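Local coordinates for putative epoxide hydrolase protein (Klebsiella pneumoniae subsp. pneumoniae, PDB 5BOV) that is a putative epoxide hydrolase of the alpha/beta-hydrolase fold, whose natural substrate is not established, at residues 80-85 and 225-230; 109-114 and 211-216. One frame throughout, in Å; residues are numbered along the deposited sequence.

Interaction 1. Residues 80-85 and 225-230; sequences PRNGQP and KGEAKY
Gln-84 meets Gly-226 CA and Glu-227 N, and Asn-82 meets the Glu-227 carboxylate, so two loops are joined by hydrogen bonds through the side-chain amides of Asn-82 and Gln-84. The dense part centres on Gln-84 OE1. Glu-227 N donates to Gln-84 OE1 at 2.9 Å, with that donor in the carbonyl plane. Asn-82 ND2 also donates to Gln-84 OE1, at 2.7 Å, nearly straight at 174° and on a lone pair. Gly-226 CA lies 3.2 Å from the same Gln-84 OE1.

Asn-82 ND2 spends a second bond on Glu-227 OE2, at 2.9 Å and 164°, using the anti lone pair of the carboxylate. Both of its acceptors lie close to its amide plane, which should fix the amide's rotation. Its other end, OD1, takes the Gln-84 N-H in an Asx turn just before helix 85-98, where Gln-84 is the N-cap residue. CG of Gln-84 sits between the backbone N and the carbonyl carbon (chi1 73°), and the extended chain beyond it carries the amide to Tyr-230. There Gln-84 NE2 comes within 3.5 Å of Tyr-230 CB, while Gln-84 OE1 lies at the ring edge. A water links Gln-84 NE2 to Glu-227 O.

The Pro-80 end is looser and more exposed. Its ring lies against the Glu-227 carboxylate by van der Waals contact, and Pro-80 CG comes to 3.6 Å from Glu-227 OE1. A second water joins Pro-80 O to Glu-227 OE2.

Around the contact, Gln-84 NE2 also bonds Glu-234 of helix 231-238. Asn-82 and Gln-84 pack on Ser-215 and Trp-219 of helix 209-220. Tyr-230 rests on Ala-87 and Ala-90 of helix 85-98 and on Arg-67 of strand 59-74.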
ATOM      1  N   PRO A  80       9.632  17.962  -2.342  1.00 17.47           N
ATOM      2  CA  PRO A  80      10.051  17.171  -1.239  1.00 17.18           C
ATOM      3  C   PRO A  80       9.708  15.683  -1.458  1.00 15.53           C
ATOM      4  O   PRO A  80       8.629  15.342  -1.920  1.00 14.35           O
ATOM      5  CB  PRO A  80       9.227  17.731  -0.056  1.00 17.84           C
ATOM      6  CG  PRO A  80       9.014  19.169  -0.378  1.00 18.52           C
ATOM      7  CD  PRO A  80       8.823  19.116  -1.912  1.00 18.70           C
ATOM      8  N   ARG A  81      10.682  14.847  -1.128  1.00 15.24           N
ATOM      9  CA  ARG A  81      10.509  13.367  -1.183  1.00 14.70           C
ATOM     10  C   ARG A  81       9.761  12.942   0.107  1.00 14.53           C
ATOM     11  O   ARG A  81      10.318  12.454   1.084  1.00 15.45           O
ATOM     12  CB  ARG A  81      11.818  12.644  -1.362  1.00 14.95           C
ATOM     13  CG  ARG A  81      12.205  12.465  -2.829  1.00 15.26           C
ATOM     14  CD  ARG A  81      12.238  13.765  -3.615  1.00 16.06           C
ATOM     15  NE  ARG A  81      12.757  13.469  -4.930  1.00 15.64           N
ATOM     16  CZ  ARG A  81      12.633  14.242  -5.992  1.00 16.30           C
ATOM     17  NH1 ARG A  81      12.024  15.393  -5.913  1.00 16.66           N
ATOM     18  NH2 ARG A  81      13.181  13.865  -7.185  1.00 16.81           N
ATOM     19  N   ASN A  82       8.463  13.230   0.089  1.00 14.11           N
ATOM     20  CA  ASN A  82       7.610  13.190   1.280  1.00 14.18           C
ATOM     21  C   ASN A  82       6.815  11.894   1.304  1.00 13.60           C
ATOM     22  O   ASN A  82       6.025  11.626   0.377  1.00 13.49           O
ATOM     23  CB  ASN A  82       6.711  14.428   1.233  1.00 14.53           C
ATOM     24  CG  ASN A  82       5.703  14.507   2.386  1.00 14.89           C
ATOM     25  OD1 ASN A  82       5.758  13.760   3.361  1.00 13.74           O
ATOM     26  ND2 ASN A  82       4.782  15.417   2.245  1.00 15.55           N
ATOM     27  N   GLY A  83       7.010  11.119   2.396  1.00 12.94           N
ATOM     28  CA  GLY A  83       6.238   9.894   2.642  1.00 12.36           C
ATOM     29  C   GLY A  83       5.056   9.996   3.592  1.00 11.71           C
ATOM     30  O   GLY A  83       4.512   8.961   4.030  1.00 10.99           O
ATOM     31  N   GLN A  84       4.500  11.190   3.797  1.00 11.48           N
ATOM     32  CA  GLN A  84       3.349  11.255   4.722  1.00 11.98           C
ATOM     33  C   GLN A  84       2.103  10.620   4.081  1.00 11.38           C
ATOM     34  O   GLN A  84       1.982  10.571   2.824  1.00 11.45           O
ATOM     35  CB  GLN A  84       3.019  12.703   5.079  1.00 12.88           C
ATOM     36  CG  GLN A  84       2.360  13.544   4.030  1.00 13.40           C
ATOM     37  CD  GLN A  84       2.145  14.964   4.516  1.00 14.58           C
ATOM     38  OE1 GLN A  84       2.903  15.906   4.166  1.00 14.49           O
ATOM     39  NE2 GLN A  84       1.096  15.150   5.329  1.00 14.62           N
ATOM     40  N   PRO A  85       1.186  10.127   4.878  1.00 11.41           N
ATOM     41  CA  PRO A  85       0.147   9.260   4.323  1.00 11.45           C
ATOM     42  C   PRO A  85      -0.736   9.917   3.288  1.00 11.30           C
ATOM     43  O   PRO A  85      -1.050   9.292   2.230  1.00 11.04           O
ATOM     44  CB  PRO A  85      -0.663   8.818   5.560  1.00 11.23           C
ATOM     45  CG  PRO A  85       0.327   8.888   6.703  1.00 12.03           C
ATOM     46  CD  PRO A  85       1.158  10.095   6.354  1.00 11.76           C
ATOM     47  N   LYS A 225       7.535  17.229   9.968  1.00 23.09           N
ATOM     48  CA  LYS A 225       6.354  17.991   9.717  1.00 26.23           C
ATOM     49  C   LYS A 225       5.964  17.738   8.296  1.00 25.85           C
ATOM     50  O   LYS A 225       6.802  17.719   7.394  1.00 28.07           O
ATOM     51  CB  LYS A 225       6.726  19.475   9.883  1.00 29.71           C
ATOM     52  CG  LYS A 225       5.538  20.368  10.081  1.00 34.24           C
ATOM     53  CD  LYS A 225       5.930  21.839  10.284  1.00 39.88           C
ATOM     54  CE  LYS A 225       4.846  22.612  11.114  1.00 42.79           C
ATOM     55  NZ  LYS A 225       4.699  24.065  10.744  1.00 45.62           N
ATOM     56  N   GLY A 226       4.719  17.521   8.006  1.00 25.00           N
ATOM     57  CA  GLY A 226       4.390  17.296   6.610  1.00 23.91           C
ATOM     58  C   GLY A 226       4.388  18.605   5.849  1.00 24.27           C
ATOM     59  O   GLY A 226       4.764  19.651   6.396  1.00 25.28           O
ATOM     60  N   GLU A 227       3.966  18.549   4.599  1.00 20.77           N
ATOM     61  CA  GLU A 227       3.833  19.753   3.769  1.00 20.71           C
ATOM     62  C   GLU A 227       2.517  20.431   4.042  1.00 19.69           C
ATOM     63  O   GLU A 227       1.478  19.807   4.231  1.00 19.15           O
ATOM     64  CB  GLU A 227       3.926  19.372   2.276  1.00 20.86           C
ATOM     65  CG  GLU A 227       5.291  18.922   1.866  1.00 21.57           C
ATOM     66  CD  GLU A 227       5.290  18.519   0.405  1.00 22.39           C
ATOM     67  OE1 GLU A 227       5.374  19.391  -0.513  1.00 24.54           O
ATOM     68  OE2 GLU A 227       5.186  17.310   0.128  1.00 20.80           O
ATOM     69  N   ALA A 228       2.535  21.744   3.866  1.00 20.47           N
ATOM     70  CA  ALA A 228       1.368  22.554   4.094  1.00 20.33           C
ATOM     71  C   ALA A 228       0.169  22.174   3.252  1.00 19.59           C
ATOM     72  O   ALA A 228      -0.984  22.165   3.734  1.00 19.32           O
ATOM     73  CB  ALA A 228       1.736  24.032   3.900  1.00 21.18           C
ATOM     74  N   LYS A 229       0.402  21.794   2.007  1.00 19.60           N
ATOM     75  CA  LYS A 229      -0.713  21.430   1.150  1.00 19.14           C
ATOM     76  C   LYS A 229      -1.446  20.118   1.516  1.00 17.81           C
ATOM     77  O   LYS A 229      -2.523  19.852   0.988  1.00 17.30           O
ATOM     78  CB  LYS A 229      -0.289  21.373  -0.335  1.00 20.57           C
ATOM     79  CG  LYS A 229       0.700  20.299  -0.710  1.00 20.71           C
ATOM     80  CD  LYS A 229       1.077  20.489  -2.165  1.00 22.77           C
ATOM     81  CE  LYS A 229       1.868  19.353  -2.698  1.00 23.04           C
ATOM     82  NZ  LYS A 229       2.323  19.714  -4.090  1.00 23.73           N
ATOM     83  N   TYR A 230      -0.830  19.321   2.413  1.00 16.88           N
ATOM     84  CA  TYR A 230      -1.471  18.118   2.886  1.00 16.15           C
ATOM     85  C   TYR A 230      -2.004  18.253   4.312  1.00 17.17           C
ATOM     86  O   TYR A 230      -2.589  17.299   4.834  1.00 16.09           O
ATOM     87  CB  TYR A 230      -0.499  16.961   2.791  1.00 15.53           C
ATOM     88  CG  TYR A 230      -0.030  16.705   1.352  1.00 15.00           C
ATOM     89  CD1 TYR A 230      -0.936  16.476   0.358  1.00 15.24           C
ATOM     90  CD2 TYR A 230       1.316  16.608   1.054  1.00 14.78           C
ATOM     91  CE1 TYR A 230      -0.508  16.195  -0.983  1.00 15.12           C
ATOM     92  CE2 TYR A 230       1.745  16.347  -0.256  1.00 15.06           C
ATOM     93  CZ  TYR A 230       0.817  16.168  -1.257  1.00 14.82           C
ATOM     94  OH  TYR A 230       1.230  15.916  -2.575  1.00 16.01           O
TER
HETATM   95  O   HOH W   1       5.832  15.747  -1.869  1.00 18.22           O
HETATM   96  O   HOH W   2       0.788  17.825   6.292  1.00 19.23           O

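Interaction 2. Residues 109-114 and 211-216; sequences FDWGAR and AITISN
With chi1 at 177°, the amide of Asn-216 swings away from its backbone N and across from helix 209-220 to Arg-114 and Trp-111. Arg-114 starts out extended and bends at chi3 (70°), bringing its guanidinium end-on to that amide. Both terminal nitrogens grip one oxygen. Arg-114 NH1 reaches Asn-216 OD1 at 2.8 Å, on a lone pair. Arg-114 NH2 reaches Asn-216 OD1 at 3.0 Å, nearly along the C=O axis. The oxygen lies close to the guanidinium plane, and the two flat groups are nearly coplanar.

The indole of Trp-111 lies against the Asn-216 amide in a stack, with the planes 24° apart. Asn-216 CG is 3.4 Å from Trp-111 CZ2. Arg-114 NH2 lies over the same indole face as Asn-216 OD1, offset toward the rim. Asn-216 ND2 and Trp-111 NE1 are close but are both donors, so they do not bond each other. Trp-111 NE1 bonds Tyr-217 OH instead.

At the far end of the indole, Trp-111 CZ3 touches Ile-212 CG2 at 3.8 Å. Thr-213 CA meets the indole edge at CH2. Trp-40 stacks on Trp-111, and Met-88 of helix 85-98 touches Trp-111, Arg-114 and Asn-216.

The sequence around Asp-110 fits a nucleophile elbow, the tight strand-to-helix turn of alpha/beta hydrolases. Trp-111 and Arg-114 belong to the helix that follows it. The contact is buried, and the two bonds from Arg-114 probably polarise the Asn-216 carbonyl. As a neutral amide, Asn-216 probably solvates the guanidinium charge through its dipole and does not neutralise it.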
ATOM      1  N   PHE A 109      -2.360  -3.556   0.630  1.00  7.66           N
ATOM      2  CA  PHE A 109      -1.768  -4.010   1.897  1.00  7.65           C
ATOM      3  C   PHE A 109      -0.664  -3.037   2.318  1.00  8.42           C
ATOM      4  O   PHE A 109      -0.077  -2.369   1.500  1.00  8.86           O
ATOM      5  CB  PHE A 109      -1.254  -5.496   1.820  1.00  7.85           C
ATOM      6  CG  PHE A 109      -0.032  -5.655   0.922  1.00  7.65           C
ATOM      7  CD1 PHE A 109      -0.174  -5.628  -0.488  1.00  7.91           C
ATOM      8  CD2 PHE A 109       1.250  -5.760   1.460  1.00  7.92           C
ATOM      9  CE1 PHE A 109       0.953  -5.746  -1.281  1.00  7.74           C
ATOM     10  CE2 PHE A 109       2.393  -5.915   0.654  1.00  7.80           C
ATOM     11  CZ  PHE A 109       2.228  -5.913  -0.720  1.00  7.66           C
ATOM     12  N   ASP A 110      -0.435  -2.943   3.638  1.00  8.82           N
ATOM     13  CA  ASP A 110       0.592  -2.111   4.230  1.00  9.42           C
ATOM     14  C   ASP A 110       0.422  -0.673   3.735  1.00  8.81           C
ATOM     15  O   ASP A 110      -0.713  -0.179   3.809  1.00  8.54           O
ATOM     16  CB  ASP A 110       1.997  -2.761   4.007  1.00 10.28           C
ATOM     17  CG  ASP A 110       3.057  -2.017   4.667  1.00 11.66           C
ATOM     18  OD1 ASP A 110       3.080  -1.943   5.969  1.00 16.48           O
ATOM     19  OD2 ASP A 110       3.851  -1.340   4.033  1.00 10.22           O
ATOM     20  N   TRP A 111       1.433   0.014   3.217  1.00  8.03           N
ATOM     21  CA  TRP A 111       1.223   1.412   2.756  1.00  7.97           C
ATOM     22  C   TRP A 111       0.057   1.493   1.767  1.00  8.05           C
ATOM     23  O   TRP A 111      -0.631   2.502   1.706  1.00  7.89           O
ATOM     24  CB  TRP A 111       2.430   1.954   2.046  1.00  8.08           C
ATOM     25  CG  TRP A 111       3.682   2.174   2.866  1.00  8.15           C
ATOM     26  CD1 TRP A 111       3.945   1.775   4.113  1.00  8.46           C
ATOM     27  CD2 TRP A 111       4.852   2.857   2.403  1.00  8.59           C
ATOM     28  NE1 TRP A 111       5.257   2.140   4.473  1.00  8.41           N
ATOM     29  CE2 TRP A 111       5.814   2.819   3.449  1.00  8.55           C
ATOM     30  CE3 TRP A 111       5.200   3.461   1.201  1.00  8.76           C
ATOM     31  CZ2 TRP A 111       7.110   3.375   3.297  1.00  9.06           C
ATOM     32  CZ3 TRP A 111       6.453   4.068   1.078  1.00  9.13           C
ATOM     33  CH2 TRP A 111       7.386   3.992   2.105  1.00  9.25           C
ATOM     34  N   GLY A 112      -0.109   0.471   0.920  1.00  7.52           N
ATOM     35  CA  GLY A 112      -1.171   0.498  -0.018  1.00  7.86           C
ATOM     36  C   GLY A 112      -2.580   0.413   0.588  1.00  8.02           C
ATOM     37  O   GLY A 112      -3.523   0.982   0.061  1.00  8.29           O
ATOM     38  N   ALA A 113      -2.704  -0.335   1.668  1.00  8.02           N
ATOM     39  CA  ALA A 113      -3.950  -0.407   2.415  1.00  8.21           C
ATOM     40  C   ALA A 113      -4.234   0.927   3.065  1.00  8.25           C
ATOM     41  O   ALA A 113      -5.349   1.441   3.037  1.00  8.34           O
ATOM     42  CB  ALA A 113      -3.976  -1.497   3.455  1.00  8.12           C
ATOM     43  N   ARG A 114      -3.213   1.506   3.739  1.00  7.89           N
ATOM     44  CA  ARG A 114      -3.361   2.840   4.311  1.00  8.05           C
ATOM     45  C   ARG A 114      -3.786   3.859   3.281  1.00  7.72           C
ATOM     46  O   ARG A 114      -4.735   4.614   3.480  1.00  8.01           O
ATOM     47  CB  ARG A 114      -2.074   3.256   4.933  1.00  8.35           C
ATOM     48  CG  ARG A 114      -2.107   4.572   5.620  1.00  9.21           C
ATOM     49  CD  ARG A 114      -0.705   4.987   6.080  1.00 10.46           C
ATOM     50  NE  ARG A 114       0.106   5.320   4.930  1.00 10.54           N
ATOM     51  CZ  ARG A 114       1.426   5.357   4.890  1.00 12.56           C
ATOM     52  NH1 ARG A 114       2.160   5.023   5.936  1.00 13.84           N
ATOM     53  NH2 ARG A 114       2.027   5.782   3.765  1.00 12.87           N
ATOM     54  N   ALA A 211      14.685   7.919   0.559  1.00 10.90           N
ATOM     55  CA  ALA A 211      14.157   9.136   1.114  1.00 10.92           C
ATOM     56  C   ALA A 211      12.681   8.949   1.492  1.00 10.51           C
ATOM     57  O   ALA A 211      12.228   9.403   2.551  1.00 10.80           O
ATOM     58  CB  ALA A 211      14.322  10.294   0.157  1.00 11.83           C
ATOM     59  N   ILE A 212      11.903   8.301   0.618  1.00  9.99           N
ATOM     60  CA  ILE A 212      10.462   8.098   0.867  1.00  9.88           C
ATOM     61  C   ILE A 212      10.267   7.181   2.067  1.00  9.80           C
ATOM     62  O   ILE A 212       9.367   7.430   2.920  1.00  9.46           O
ATOM     63  CB  ILE A 212       9.739   7.557  -0.379  1.00 10.33           C
ATOM     64  CG1 ILE A 212       9.767   8.596  -1.488  1.00 10.56           C
ATOM     65  CG2 ILE A 212       8.293   7.164  -0.063  1.00 10.27           C
ATOM     66  CD1 ILE A 212       9.070   9.898  -1.191  1.00 11.21           C
ATOM     67  N   THR A 213      11.056   6.110   2.149  1.00  9.68           N
ATOM     68  CA  THR A 213      10.959   5.187   3.250  1.00  9.66           C
ATOM     69  C   THR A 213      11.221   5.922   4.580  1.00 10.36           C
ATOM     70  O   THR A 213      10.441   5.808   5.560  1.00  9.83           O
ATOM     71  CB  THR A 213      11.957   4.064   3.096  1.00  9.84           C
ATOM     72  OG1 THR A 213      11.620   3.291   1.931  1.00  9.69           O
ATOM     73  CG2 THR A 213      11.959   3.101   4.296  1.00  9.84           C
ATOM     74  N   ILE A 214      12.337   6.632   4.649  1.00 11.50           N
ATOM     75  CA  ILE A 214      12.718   7.298   5.921  1.00 12.25           C
ATOM     76  C   ILE A 214      11.670   8.354   6.291  1.00 12.10           C
ATOM     77  O   ILE A 214      11.281   8.489   7.474  1.00 12.00           O
ATOM     78  CB  ILE A 214      14.111   7.934   5.770  1.00 13.92           C
ATOM     79  CG1 ILE A 214      15.168   6.877   5.526  1.00 15.05           C
ATOM     80  CG2 ILE A 214      14.489   8.815   6.953  1.00 15.66           C
ATOM     81  CD1 ILE A 214      15.220   5.714   6.434  1.00 15.31           C
ATOM     82  N   SER A 215      11.234   9.114   5.293  1.00 12.11           N
ATOM     83  CA  SER A 215      10.196  10.102   5.500  1.00 12.12           C
ATOM     84  C   SER A 215       8.900   9.452   6.034  1.00 11.57           C
ATOM     85  O   SER A 215       8.265   9.970   6.968  1.00 11.87           O
ATOM     86  CB  SER A 215       9.890  10.897   4.244  1.00 12.30           C
ATOM     87  OG  SER A 215       8.795  11.797   4.428  1.00 12.38           O
ATOM     88  N   ASN A 216       8.442   8.387   5.388  1.00 11.10           N
ATOM     89  CA  ASN A 216       7.243   7.674   5.848  1.00 10.94           C
ATOM     90  C   ASN A 216       7.298   7.353   7.346  1.00 10.88           C
ATOM     91  O   ASN A 216       6.338   7.662   8.073  1.00 10.74           O
ATOM     92  CB  ASN A 216       7.017   6.398   5.014  1.00 10.77           C
ATOM     93  CG  ASN A 216       5.836   5.599   5.494  1.00 10.73           C
ATOM     94  OD1 ASN A 216       4.718   5.760   5.011  1.00 11.36           O
ATOM     95  ND2 ASN A 216       6.074   4.691   6.437  1.00 10.54           N
TER

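In the fold
From the N terminus, the chain passes residues 80-85 in the loop before helix 85-98. It then runs through strand 104-108 to residues 109-114, at the start of helix 111-122. A long, mostly helical excursion follows, and its return along helix 209-220 closes interaction 2. A little later, residues 225-230 meet 80-85 and close interaction 1. Interaction 2 is therefore nested inside interaction 1. The centres lie about 12 Å apart, and the two touch where Gly-83 N probably bonds Ser-215 OG. Interaction 1 joins two loops nearer the periphery. Interaction 2 ties helix 209-220 to the helix after the central strand 104-108, deep in the chain.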